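Local structure of cysteine protease-like VirA (Shigella flexneri, 3EB8) at residues A[21-26]-A[46-51]; A[56-61]-A[65-70]; A[135-140]-A[345-350]; A[145-150]-A[234-239]. The protein acts as a secreted virulence effector that promotes bacterial entry into epithelial cells and the later spread of the bacteria within and between those cells. All blocks are in the same frame, centred on the assembly; numbering follows the deposited sequence.

Interaction 1 of 4, residues A[21-26]-A[46-51]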
loop_
_atom_site.group_PDB
_atom_site.type_symbol
_atom_site.label_atom_id
_atom_site.label_comp_id
_atom_site.label_asym_id
_atom_site.label_seq_id
_atom_site.Cartn_x
_atom_site.Cartn_y
_atom_site.Cartn_z
ATOM N N ASP A 21 4.421 16.199 -2.975
ATOM C CA ASP A 21 4.928 14.905 -3.427
ATOM C C ASP A 21 6.417 14.815 -3.092
ATOM O O ASP A 21 6.906 13.782 -2.646
ATOM C CB ASP A 21 4.680 14.704 -4.924
ATOM C CG ASP A 21 3.198 14.510 -5.268
ATOM O OD1 ASP A 21 2.315 14.629 -4.369
ATOM O OD2 ASP A 21 2.928 14.237 -6.462
ATOM N N SER A 22 7.119 15.923 -3.299
ATOM C CA SER A 22 8.497 16.126 -2.863
ATOM C C SER A 22 8.753 15.723 -1.405
ATOM O O SER A 22 9.898 15.511 -1.009
ATOM C CB SER A 22 8.868 17.598 -3.053
ATOM O OG SER A 22 9.097 17.885 -4.421
ATOM N N PHE A 23 7.693 15.636 -0.609
ATOM C CA PHE A 23 7.840 15.326 0.799
ATOM C C PHE A 23 8.107 13.841 1.002
ATOM O O PHE A 23 7.409 12.989 0.446
ATOM C CB PHE A 23 6.618 15.788 1.607
ATOM C CG PHE A 23 6.630 17.254 1.932
ATOM C CD1 PHE A 23 6.074 18.175 1.061
ATOM C CD2 PHE A 23 7.228 17.714 3.100
ATOM C CE1 PHE A 23 6.106 19.535 1.344
ATOM C CE2 PHE A 23 7.264 19.073 3.401
ATOM C CZ PHE A 23 6.700 19.987 2.529
ATOM N N SER A 24 9.135 13.540 1.787
ATOM C CA SER A 24 9.509 12.162 2.068
ATOM C C SER A 24 9.657 11.968 3.562
ATOM O O SER A 24 10.003 12.907 4.274
ATOM C CB SER A 24 10.832 11.827 1.375
ATOM O OG SER A 24 10.824 12.296 0.033
ATOM N N PRO A 25 9.395 10.748 4.045
ATOM C CA PRO A 25 9.567 10.434 5.467
ATOM C C PRO A 25 10.995 10.727 5.889
ATOM O O PRO A 25 11.928 10.500 5.114
ATOM C CB PRO A 25 9.318 8.923 5.529
ATOM C CG PRO A 25 8.558 8.602 4.316
ATOM C CD PRO A 25 8.986 9.572 3.263
ATOM N N SER A 26 11.171 11.239 7.096
ATOM C CA SER A 26 12.511 11.494 7.589
ATOM C C SER A 26 12.997 10.328 8.453
ATOM O O SER A 26 12.551 10.155 9.585
ATOM C CB SER A 26 12.537 12.811 8.351
ATOM O OG SER A 26 12.242 13.874 7.463
ATOM N N ILE A 46 12.084 22.028 3.637
ATOM C CA ILE A 46 10.972 22.140 4.557
ATOM C C ILE A 46 10.983 20.904 5.447
ATOM O O ILE A 46 11.123 19.786 4.961
ATOM C CB ILE A 46 9.620 22.273 3.816
ATOM C CG1 ILE A 46 9.633 23.484 2.899
ATOM C CG2 ILE A 46 8.490 22.455 4.795
ATOM C CD1 ILE A 46 10.223 23.223 1.532
ATOM N N ARG A 47 10.866 21.113 6.751
ATOM C CA ARG A 47 10.811 20.007 7.679
ATOM C C ARG A 47 9.496 20.050 8.422
ATOM O O ARG A 47 9.075 21.106 8.903
ATOM C CB ARG A 47 11.969 20.076 8.668
ATOM C CG ARG A 47 13.307 20.335 8.029
ATOM C CD ARG A 47 13.691 19.233 7.060
ATOM N NE ARG A 47 15.036 19.463 6.541
ATOM C CZ ARG A 47 16.149 19.195 7.215
ATOM N NH1 ARG A 47 16.075 18.676 8.434
ATOM N NH2 ARG A 47 17.329 19.444 6.664
ATOM N N LEU A 48 8.842 18.902 8.516
ATOM C CA LEU A 48 7.596 18.804 9.250
ATOM C C LEU A 48 7.849 18.044 10.535
ATOM O O LEU A 48 8.301 16.900 10.502
ATOM C CB LEU A 48 6.562 18.069 8.419
ATOM C CG LEU A 48 6.457 18.598 6.991
ATOM C CD1 LEU A 48 5.455 17.777 6.177
ATOM C CD2 LEU A 48 6.080 20.057 7.005
ATOM N N CYS A 49 7.563 18.679 11.666
ATOM C CA CYS A 49 7.856 18.075 12.953
ATOM C C CYS A 49 6.615 17.949 13.815
ATOM O O CYS A 49 5.718 18.786 13.758
ATOM C CB CYS A 49 8.928 18.878 13.691
ATOM S SG CYS A 49 10.430 19.104 12.730
ATOM N N LEU A 50 6.581 16.884 14.609
ATOM C CA LEU A 50 5.551 16.676 15.605
ATOM C C LEU A 50 6.188 16.785 16.976
ATOM O O LEU A 50 7.261 16.230 17.217
ATOM C CB LEU A 50 4.918 15.299 15.426
ATOM C CG LEU A 50 3.782 15.288 14.409
ATOM C CD1 LEU A 50 3.577 13.912 13.825
ATOM C CD2 LEU A 50 2.505 15.785 15.064
ATOM N N ASN A 51 5.539 17.522 17.862
ATOM C CA ASN A 51 5.965 17.592 19.248
ATOM C C ASN A 51 4.723 17.536 20.119
ATOM O O ASN A 51 3.870 18.420 20.059
ATOM C CB ASN A 51 6.787 18.858 19.490
ATOM C CG ASN A 51 7.942 18.994 18.493
ATOM O OD1 ASN A 51 8.977 18.333 18.628
ATOM N ND2 ASN A 51 7.760 19.844 17.477
#
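Phe23 and Ile46 mark the closest approach of the two backbones, and their CA atoms are still 8.4 Å apart, so no main-chain hydrogen bond joins 21-26 to 46-51. The spacing follows from the five-stranded antiparallel sheet to which both belong. Strand 35-41 runs between strands 24-25 and 44-51, pairing with the first through Ser24 and Ser26 and with the second through Ile46 and Leu48. The contact across it is made by side chains alone. Ile46 and Leu48, two residues apart on the strand, project toward Phe23, whereas the intervening Arg47 points away and forms a salt bridge with Glu35. Phe23 has CG anti to its carbonyl carbon (chi1 -80°), and its ring reaches the two aliphatic chains at about a right angle to each. Its far end meets the isoleucine: CZ is 3.8 Å from Ile46 CG2, which lies near the ring plane at the edge. This methyl is the branch opposite the backbone N, with CG1 turned beside the N instead. One flank of the ring meets the leucine, with Leu48 CG 3.7 Å from Phe23 CE2. The main chain of Phe23 is anchored too, since Phe23 O accepts a hydrogen bond from Lys85 NZ, which binds Asp21 O as well. Phe23 and Leu48 are buried, which fits a hydrophobic layer against one side of the sheet. Leu48 CD1 sits neither over the ring face nor at its edge, 3.6 Å from both CD2 and CE2 of Phe23.

Interaction 2 of 4, residues A[56-61]-A[65-70]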
loop_
_atom_site.group_PDB
_atom_site.type_symbol
_atom_site.label_atom_id
_atom_site.label_comp_id
_atom_site.label_asym_id
_atom_site.label_seq_id
_atom_site.Cartn_x
_atom_site.Cartn_y
_atom_site.Cartn_z
ATOM N N SER A 56 4.644 21.338 13.644
ATOM C CA SER A 56 5.278 22.595 13.274
ATOM C C SER A 56 5.978 22.424 11.932
ATOM O O SER A 56 6.430 21.328 11.583
ATOM C CB SER A 56 6.281 23.056 14.338
ATOM O OG SER A 56 5.651 23.185 15.598
ATOM N N VAL A 57 6.058 23.516 11.182
ATOM C CA VAL A 57 6.722 23.520 9.893
ATOM C C VAL A 57 7.953 24.407 9.943
ATOM O O VAL A 57 7.888 25.556 10.366
ATOM C CB VAL A 57 5.790 24.026 8.801
ATOM C CG1 VAL A 57 6.466 23.901 7.440
ATOM C CG2 VAL A 57 4.466 23.255 8.850
ATOM N N PHE A 58 9.082 23.860 9.514
ATOM C CA PHE A 58 10.321 24.614 9.500
ATOM C C PHE A 58 10.777 24.867 8.070
ATOM O O PHE A 58 10.854 23.950 7.244
ATOM C CB PHE A 58 11.401 23.872 10.272
ATOM C CG PHE A 58 11.152 23.814 11.745
ATOM C CD1 PHE A 58 10.276 22.883 12.280
ATOM C CD2 PHE A 58 11.799 24.690 12.601
ATOM C CE1 PHE A 58 10.046 22.826 13.635
ATOM C CE2 PHE A 58 11.579 24.640 13.962
ATOM C CZ PHE A 58 10.701 23.705 14.482
ATOM N N TYR A 59 11.070 26.129 7.787
ATOM C CA TYR A 59 11.500 26.537 6.468
ATOM C C TYR A 59 12.972 26.919 6.520
ATOM O O TYR A 59 13.354 27.896 7.149
ATOM C CB TYR A 59 10.648 27.702 5.974
ATOM C CG TYR A 59 9.168 27.395 5.901
ATOM C CD1 TYR A 59 8.320 27.671 6.977
ATOM C CD2 TYR A 59 8.617 26.836 4.757
ATOM C CE1 TYR A 59 6.963 27.399 6.907
ATOM C CE2 TYR A 59 7.266 26.557 4.678
ATOM C CZ TYR A 59 6.442 26.840 5.747
ATOM O OH TYR A 59 5.098 26.552 5.637
ATOM N N LEU A 60 13.804 26.131 5.860
ATOM C CA LEU A 60 15.244 26.385 5.841
ATOM C C LEU A 60 15.718 26.951 4.496
ATOM O O LEU A 60 15.854 26.209 3.516
ATOM C CB LEU A 60 16.011 25.096 6.154
ATOM C CG LEU A 60 15.993 24.578 7.602
ATOM C CD1 LEU A 60 14.603 24.619 8.208
ATOM C CD2 LEU A 60 16.560 23.171 7.682
ATOM N N ASP A 61 15.947 28.260 4.444
ATOM C CA ASP A 61 16.578 28.857 3.278
ATOM C C ASP A 61 18.006 29.159 3.656
ATOM O O ASP A 61 18.307 30.268 4.096
ATOM C CB ASP A 61 15.871 30.144 2.835
ATOM C CG ASP A 61 16.318 30.616 1.445
ATOM O OD1 ASP A 61 15.626 31.479 0.849
ATOM O OD2 ASP A 61 17.361 30.121 0.948
ATOM N N ILE A 65 15.946 29.791 8.726
ATOM C CA ILE A 65 15.169 28.980 9.672
ATOM C C ILE A 65 13.995 29.704 10.325
ATOM O O ILE A 65 14.128 30.287 11.393
ATOM C CB ILE A 65 16.045 28.363 10.778
ATOM C CG1 ILE A 65 17.184 27.558 10.158
ATOM C CG2 ILE A 65 15.210 27.461 11.667
ATOM C CD1 ILE A 65 17.943 26.710 11.150
ATOM N N GLN A 66 12.840 29.652 9.679
ATOM C CA GLN A 66 11.616 30.164 10.271
ATOM C C GLN A 66 10.721 28.973 10.569
ATOM O O GLN A 66 10.911 27.898 10.007
ATOM C CB GLN A 66 10.912 31.108 9.297
ATOM C CG GLN A 66 11.856 31.985 8.508
ATOM C CD GLN A 66 11.534 31.975 7.029
ATOM O OE1 GLN A 66 10.382 32.157 6.627
ATOM N NE2 GLN A 66 12.554 31.753 6.208
ATOM N N SER A 67 9.743 29.154 11.450
ATOM C CA SER A 67 8.836 28.057 11.763
ATOM C C SER A 67 7.405 28.522 11.955
ATOM O O SER A 67 7.134 29.700 12.151
ATOM C CB SER A 67 9.311 27.291 12.998
ATOM O OG SER A 67 9.084 28.040 14.178
ATOM N N THR A 68 6.486 27.577 11.892
ATOM C CA THR A 68 5.092 27.878 12.133
ATOM C C THR A 68 4.444 26.689 12.805
ATOM O O THR A 68 4.684 25.540 12.425
ATOM C CB THR A 68 4.349 28.179 10.823
ATOM O OG1 THR A 68 4.799 29.437 10.300
ATOM C CG2 THR A 68 2.837 28.233 11.071
ATOM N N GLN A 69 3.628 26.961 13.807
ATOM C CA GLN A 69 2.924 25.902 14.498
ATOM C C GLN A 69 1.517 25.835 13.923
ATOM O O GLN A 69 0.818 26.846 13.871
ATOM C CB GLN A 69 2.899 26.188 16.002
ATOM C CG GLN A 69 2.626 24.984 16.878
ATOM C CD GLN A 69 2.525 25.355 18.342
ATOM O OE1 GLN A 69 2.977 24.617 19.220
ATOM N NE2 GLN A 69 1.938 26.515 18.612
ATOM N N LEU A 70 1.108 24.655 13.468
ATOM C CA LEU A 70 -0.212 24.495 12.861
ATOM C C LEU A 70 -1.280 24.188 13.903
ATOM O O LEU A 70 -1.035 23.420 14.840
ATOM C CB LEU A 70 -0.204 23.356 11.837
ATOM C CG LEU A 70 0.917 23.244 10.809
ATOM C CD1 LEU A 70 0.624 22.080 9.888
ATOM C CD2 LEU A 70 1.085 24.514 9.999
#
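A beta hairpin joins Ser56 to Gln69 and Val57 to Thr68, its strand segments 56-61 and 66-69 running antiparallel at 165°. Two hydrogen-bonded pairs define the register. In the first, Val57 N donates to Thr68 O over 2.7 Å, and Thr68 N returns a bond to Val57 O at 2.9 Å that is more bent, with 142° at the hydrogen. In the second, Tyr59 N reaches Gln66 O at 2.8 Å and is nearly straight (172°), while Gln66 N donates to Tyr59 O at 3.1 Å. The non-hydrogen-bonded pair Phe58 and Ser67 carries a CH-pi contact: Ser67 CB lies over one face of the Phe58 ring, offset toward its rim and 3.9 Å from the centroid. On the same side of the sheet, Ser56 OG lies 3.7 Å from Gln69 CG. The other side is lined by Val57, Tyr59, Gln66 and Thr68. Toward the turn, Leu60 and Ile65 lie alongside each other, pointing the same way, with Leu60 CG 4.1 Å from Ile65 CG1. At the far end Val57 CG2 meets Leu70 CD2 at 3.8 Å. Strand 66-69 is an edge strand of the five-stranded sheet, and its residues are exposed. Strand 54-61 pairs on its other edge with strand 44-51, and Leu70 leads toward helix 72-81, where it touches Tyr75 and Leu78.

Interaction 3 of 4, residues A[135-140]-A[345-350]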
loop_
_atom_site.group_PDB
_atom_site.type_symbol
_atom_site.label_atom_id
_atom_site.label_comp_id
_atom_site.label_asym_id
_atom_site.label_seq_id
_atom_site.Cartn_x
_atom_site.Cartn_y
_atom_site.Cartn_z
ATOM N N THR A 135 5.317 -21.193 9.359
ATOM C CA THR A 135 4.000 -21.096 8.756
ATOM C C THR A 135 3.844 -19.842 7.898
ATOM O O THR A 135 2.843 -19.697 7.198
ATOM C CB THR A 135 2.891 -21.109 9.830
ATOM O OG1 THR A 135 3.201 -20.159 10.856
ATOM C CG2 THR A 135 2.750 -22.493 10.459
ATOM N N ASP A 136 4.819 -18.937 7.957
ATOM C CA ASP A 136 4.739 -17.688 7.195
ATOM C C ASP A 136 4.548 -17.911 5.687
ATOM O O ASP A 136 5.266 -18.699 5.073
ATOM C CB ASP A 136 5.978 -16.829 7.433
ATOM C CG ASP A 136 6.103 -16.348 8.869
ATOM O OD1 ASP A 136 5.179 -16.554 9.686
ATOM O OD2 ASP A 136 7.146 -15.746 9.176
ATOM N N PHE A 137 3.570 -17.217 5.105
ATOM C CA PHE A 137 3.309 -17.270 3.665
ATOM C C PHE A 137 2.772 -18.617 3.198
ATOM O O PHE A 137 2.721 -18.884 1.999
ATOM C CB PHE A 137 4.552 -16.886 2.848
ATOM C CG PHE A 137 4.953 -15.454 3.008
ATOM C CD1 PHE A 137 5.919 -15.085 3.944
ATOM C CD2 PHE A 137 4.352 -14.462 2.234
ATOM C CE1 PHE A 137 6.273 -13.745 4.109
ATOM C CE2 PHE A 137 4.705 -13.122 2.386
ATOM C CZ PHE A 137 5.655 -12.762 3.328
ATOM N N ASN A 138 2.365 -19.467 4.136
ATOM C CA ASN A 138 1.773 -20.749 3.766
ATOM C C ASN A 138 0.612 -20.613 2.773
ATOM O O ASN A 138 0.493 -21.397 1.836
ATOM C CB ASN A 138 1.301 -21.524 5.001
ATOM C CG ASN A 138 2.337 -22.518 5.500
ATOM O OD1 ASN A 138 3.512 -22.464 5.115
ATOM N ND2 ASN A 138 1.907 -23.435 6.368
ATOM N N SER A 139 -0.243 -19.618 2.973
ATOM C CA SER A 139 -1.446 -19.522 2.166
ATOM C C SER A 139 -1.288 -18.652 0.920
ATOM O O SER A 139 -2.278 -18.384 0.233
ATOM C CB SER A 139 -2.613 -19.014 3.008
ATOM O OG SER A 139 -2.385 -17.692 3.444
ATOM N N VAL A 140 -0.055 -18.241 0.618
ATOM C CA VAL A 140 0.172 -17.215 -0.393
ATOM C C VAL A 140 -0.379 -17.544 -1.787
ATOM O O VAL A 140 -0.982 -16.682 -2.417
ATOM C CB VAL A 140 1.657 -16.788 -0.476
ATOM C CG1 VAL A 140 2.500 -17.899 -1.013
ATOM C CG2 VAL A 140 1.800 -15.559 -1.348
ATOM N N GLU A 345 10.423 -8.194 10.608
ATOM C CA GLU A 345 11.326 -7.087 10.894
ATOM C C GLU A 345 11.635 -6.215 9.682
ATOM O O GLU A 345 11.952 -5.043 9.829
ATOM C CB GLU A 345 12.636 -7.604 11.504
ATOM C CG GLU A 345 13.102 -8.932 10.923
ATOM C CD GLU A 345 14.119 -9.651 11.807
ATOM O OE1 GLU A 345 15.247 -9.130 11.968
ATOM O OE2 GLU A 345 13.790 -10.744 12.330
ATOM N N SER A 346 11.569 -6.774 8.483
ATOM C CA SER A 346 11.838 -5.950 7.304
ATOM C C SER A 346 10.593 -5.403 6.607
ATOM O O SER A 346 10.699 -4.740 5.570
ATOM C CB SER A 346 12.752 -6.672 6.311
ATOM O OG SER A 346 12.576 -8.067 6.392
ATOM N N ARG A 347 9.420 -5.662 7.177
ATOM C CA ARG A 347 8.193 -5.080 6.636
ATOM C C ARG A 347 7.820 -3.868 7.454
ATOM O O ARG A 347 7.862 -3.909 8.679
ATOM C CB ARG A 347 7.015 -6.053 6.665
ATOM C CG ARG A 347 7.236 -7.377 6.016
ATOM C CD ARG A 347 6.093 -8.275 6.341
ATOM N NE ARG A 347 6.553 -9.640 6.430
ATOM C CZ ARG A 347 5.906 -10.612 7.056
ATOM N NH1 ARG A 347 4.742 -10.376 7.649
ATOM N NH2 ARG A 347 6.427 -11.829 7.082
ATOM N N GLN A 348 7.464 -2.787 6.779
ATOM C CA GLN A 348 6.913 -1.641 7.477
ATOM C C GLN A 348 5.410 -1.543 7.257
ATOM O O GLN A 348 4.912 -1.626 6.124
ATOM C CB GLN A 348 7.587 -0.360 7.046
ATOM C CG GLN A 348 7.200 0.820 7.889
ATOM C CD GLN A 348 7.931 2.061 7.447
ATOM O OE1 GLN A 348 7.573 2.672 6.431
ATOM N NE2 GLN A 348 8.980 2.437 8.194
ATOM N N VAL A 349 4.703 -1.366 8.359
ATOM C CA VAL A 349 3.252 -1.387 8.360
ATOM C C VAL A 349 2.734 -0.026 8.781
ATOM O O VAL A 349 3.262 0.587 9.718
ATOM C CB VAL A 349 2.729 -2.509 9.287
ATOM C CG1 VAL A 349 1.227 -2.409 9.485
ATOM C CG2 VAL A 349 3.105 -3.863 8.707
ATOM N N SER A 350 1.725 0.460 8.061
ATOM C CA SER A 350 1.151 1.774 8.337
ATOM C C SER A 350 -0.362 1.729 8.168
ATOM O O SER A 350 -0.868 0.883 7.448
ATOM C CB SER A 350 1.741 2.809 7.399
ATOM O OG SER A 350 1.436 2.469 6.058
#
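Phe137 holds CG anti to its carbonyl carbon (chi1 -67°), and the Arg347 chain bends at chi3 (-147°), which brings NH2 to the phenylalanine ring. The two side chains come from opposite directions. The backbones stay far apart: the nearest CA atoms, those of Asp136 and Glu345, are 13.0 Å from each other. One arginine atom does the touching, Arg347 NH2, which lies 3.5 Å from Phe137 CE1 and 3.9 Å from Phe137 CZ. It approaches the ring obliquely, while CZ in turn lies over one face of the guanidinium. The two planes stand 75° apart, so the groups meet steeply and do not stack flat. Asp136 comes to the guanidinium edge, near its plane, but OD2 remains 4.5 Å from Arg347 NH2, too far for a salt bridge between these opposite charges, and accepts its hydrogen bond from Lys133 N. NH1 donates to Leu240 O and NH2 to Ile342 O, two backbone acceptors that help to orient the buried guanidinium. The loop places the phenylalanine: it has left-handed backbone torsions as third residue of a type II turn, closed by Asn138 N to Thr135 O at 3.1 Å, and Phe137 O binds Ser335 OG. The Trp237 ring also meets it, the planes at about 35°. A type I turn from Phe137 to Val140 overlaps the first, with Val140 N 3.2 Å from Phe137 O. These two overlapping turns, with Ser139 at the N-cap position, thus form the entry to helix 140-149, against a buried arginine ahead of strand 348-356.

Interaction 4 of 4, residues A[145-150]-A[234-239]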
loop_
_atom_site.group_PDB
_atom_site.type_symbol
_atom_site.label_atom_id
_atom_site.label_comp_id
_atom_site.label_asym_id
_atom_site.label_seq_id
_atom_site.Cartn_x
_atom_site.Cartn_y
_atom_site.Cartn_z
ATOM N N TYR A 145 -4.593 -16.386 -5.893
ATOM C CA TYR A 145 -5.644 -16.985 -6.693
ATOM C C TYR A 145 -7.023 -16.383 -6.357
ATOM O O TYR A 145 -7.690 -15.811 -7.221
ATOM C CB TYR A 145 -5.678 -18.508 -6.518
ATOM C CG TYR A 145 -6.749 -19.167 -7.357
ATOM C CD1 TYR A 145 -6.582 -19.313 -8.719
ATOM C CD2 TYR A 145 -7.942 -19.593 -6.795
ATOM C CE1 TYR A 145 -7.553 -19.887 -9.499
ATOM C CE2 TYR A 145 -8.929 -20.178 -7.566
ATOM C CZ TYR A 145 -8.729 -20.324 -8.924
ATOM O OH TYR A 145 -9.702 -20.904 -9.718
ATOM N N ARG A 146 -7.444 -16.523 -5.102
ATOM C CA ARG A 146 -8.743 -16.010 -4.687
ATOM C C ARG A 146 -8.908 -14.539 -5.075
ATOM O O ARG A 146 -9.930 -14.157 -5.661
ATOM C CB ARG A 146 -8.955 -16.207 -3.182
ATOM C CG ARG A 146 -8.902 -17.661 -2.769
ATOM C CD ARG A 146 -8.884 -17.858 -1.257
ATOM N NE ARG A 146 -8.095 -19.038 -0.903
ATOM C CZ ARG A 146 -8.312 -19.803 0.161
ATOM N NH1 ARG A 146 -9.312 -19.530 0.987
ATOM N NH2 ARG A 146 -7.531 -20.852 0.392
ATOM N N ASP A 147 -7.900 -13.724 -4.771
ATOM C CA ASP A 147 -8.008 -12.287 -5.011
ATOM C C ASP A 147 -8.053 -11.919 -6.506
ATOM O O ASP A 147 -8.846 -11.067 -6.921
ATOM C CB ASP A 147 -6.895 -11.519 -4.292
ATOM C CG ASP A 147 -7.128 -10.011 -4.307
ATOM O OD1 ASP A 147 -7.388 -9.443 -3.223
ATOM O OD2 ASP A 147 -7.073 -9.398 -5.401
ATOM N N ILE A 148 -7.206 -12.551 -7.313
ATOM C CA ILE A 148 -7.235 -12.276 -8.740
ATOM C C ILE A 148 -8.526 -12.793 -9.327
ATOM O O ILE A 148 -9.117 -12.156 -10.187
ATOM C CB ILE A 148 -6.030 -12.881 -9.474
ATOM C CG1 ILE A 148 -4.742 -12.181 -9.020
ATOM C CG2 ILE A 148 -6.197 -12.737 -10.979
ATOM C CD1 ILE A 148 -4.811 -10.681 -9.072
ATOM N N ARG A 149 -8.983 -13.942 -8.849
ATOM C CA ARG A 149 -10.212 -14.496 -9.375
ATOM C C ARG A 149 -11.348 -13.493 -9.176
ATOM O O ARG A 149 -12.205 -13.323 -10.047
ATOM C CB ARG A 149 -10.534 -15.856 -8.759
ATOM C CG ARG A 149 -11.610 -16.593 -9.527
ATOM C CD ARG A 149 -11.470 -18.093 -9.431
ATOM N NE ARG A 149 -12.723 -18.777 -9.757
ATOM C CZ ARG A 149 -13.076 -19.136 -10.986
ATOM N NH1 ARG A 149 -12.274 -18.873 -12.009
ATOM N NH2 ARG A 149 -14.229 -19.750 -11.196
ATOM N N ALA A 150 -11.325 -12.793 -8.049
ATOM C CA ALA A 150 -12.408 -11.876 -7.712
ATOM C C ALA A 150 -12.116 -10.442 -8.137
ATOM O O ALA A 150 -12.884 -9.537 -7.831
ATOM C CB ALA A 150 -12.705 -11.937 -6.217
ATOM N N SER A 234 3.888 -12.414 -3.123
ATOM C CA SER A 234 3.973 -12.189 -1.692
ATOM C C SER A 234 3.032 -11.082 -1.237
ATOM O O SER A 234 2.582 -11.089 -0.084
ATOM C CB SER A 234 5.401 -11.837 -1.291
ATOM O OG SER A 234 5.732 -10.521 -1.678
ATOM N N ALA A 235 2.755 -10.135 -2.136
ATOM C CA ALA A 235 1.966 -8.948 -1.806
ATOM C C ALA A 235 0.535 -9.291 -1.402
ATOM O O ALA A 235 -0.140 -8.493 -0.762
ATOM C CB ALA A 235 1.960 -7.935 -2.970
ATOM N N PHE A 236 0.085 -10.483 -1.788
ATOM C CA PHE A 236 -1.287 -10.913 -1.530
ATOM C C PHE A 236 -1.434 -11.760 -0.247
ATOM O O PHE A 236 -2.550 -12.064 0.159
ATOM C CB PHE A 236 -1.862 -11.672 -2.740
ATOM C CG PHE A 236 -2.075 -10.815 -3.960
ATOM C CD1 PHE A 236 -1.035 -10.561 -4.839
ATOM C CD2 PHE A 236 -3.326 -10.266 -4.233
ATOM C CE1 PHE A 236 -1.237 -9.769 -5.966
ATOM C CE2 PHE A 236 -3.530 -9.473 -5.358
ATOM C CZ PHE A 236 -2.487 -9.227 -6.226
ATOM N N TRP A 237 -0.327 -12.155 0.390
ATOM C CA TRP A 237 -0.464 -12.988 1.588
ATOM C C TRP A 237 -1.418 -12.338 2.632
ATOM O O TRP A 237 -1.252 -11.172 3.008
ATOM C CB TRP A 237 0.897 -13.360 2.204
ATOM C CG TRP A 237 0.752 -14.331 3.368
ATOM C CD1 TRP A 237 -0.045 -15.448 3.414
ATOM C CD2 TRP A 237 1.406 -14.261 4.634
ATOM N NE1 TRP A 237 0.074 -16.067 4.624
ATOM C CE2 TRP A 237 0.955 -15.364 5.398
ATOM C CE3 TRP A 237 2.351 -13.390 5.194
ATOM C CZ2 TRP A 237 1.411 -15.620 6.701
ATOM C CZ3 TRP A 237 2.807 -13.645 6.498
ATOM C CH2 TRP A 237 2.324 -14.755 7.237
ATOM N N GLN A 238 -2.419 -13.090 3.086
ATOM C CA GLN A 238 -3.489 -12.511 3.907
ATOM C C GLN A 238 -3.016 -11.925 5.240
ATOM O O GLN A 238 -3.633 -11.006 5.763
ATOM C CB GLN A 238 -4.582 -13.544 4.151
ATOM C CG GLN A 238 -4.083 -14.844 4.773
ATOM C CD GLN A 238 -5.215 -15.833 5.042
ATOM O OE1 GLN A 238 -5.381 -16.829 4.323
ATOM N NE2 GLN A 238 -6.012 -15.550 6.072
ATOM N N SER A 239 -1.930 -12.466 5.790
ATOM C CA SER A 239 -1.392 -12.003 7.080
ATOM C C SER A 239 -0.081 -11.243 6.912
ATOM O O SER A 239 0.670 -11.061 7.857
ATOM C CB SER A 239 -1.197 -13.179 8.033
ATOM O OG SER A 239 -2.381 -13.937 8.111
#
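The Phe236 ring receives Asp147 at its edge, OD2 lying near the ring plane and 3.5 Å from CE2, while Ile148 comes in obliquely. The carboxylate does not lie flat with the ring, since the two planes are 64° apart. The His277 ring, from strand 274-283, also meets Phe236, the planes inclined at about 50°. Asp147 touches through CB, CG and OD2, with CB 3.8 Å from Phe236 CD2 and CG 3.8 Å from Phe236 CE2. Its CG is anti to the backbone N (chi1 -169°), which turns the carboxylate toward the ring edge. An edge of C-H groups would probably suit the negative oxygen, yet OD2 has its hydrogen bond with Thr156 OG1. The contact sets the last turn of helix 140-149 against the loop between helices 226-234 and 245-265, within the tubulin-binding region. Helix 226-234 passes into that loop through a type I turn from Ser234 to Trp237, closed by Trp237 N to Ser234 O at 3.1 Å, and Phe236, as the third residue of the turn, projects toward helix 140-149. Ile144, one turn earlier on that helix, touches the same ring. Ile148 reaches it through the end of its longer branch, CD1 lying 4.0 Å from Phe236 CZ, and also packs on Ile170 and Ala171 of helix 167-176.

In the fold
From the N terminus, interaction 1 closes a loop from 21-26 to 46-51 around strand 35-41, and interaction 2 then closes the short turn between 56-61 and 65-70. They follow in series and share one antiparallel sheet, strands 44-51 and 54-61 being neighbours. Interaction 3 joins 135-140 to 345-350 near the C terminus, a span of about 200 residues, and interaction 4 lies wholly within that span. These two touch where Trp237 packs on Asp136 and Phe137. Interaction 3 sets the entry of helix 140-149 against the start of strand 348-356, and interaction 4 sets its last turn against the loop after helix 226-234. The centres of interactions 2 and 4 are about 43 Å apart.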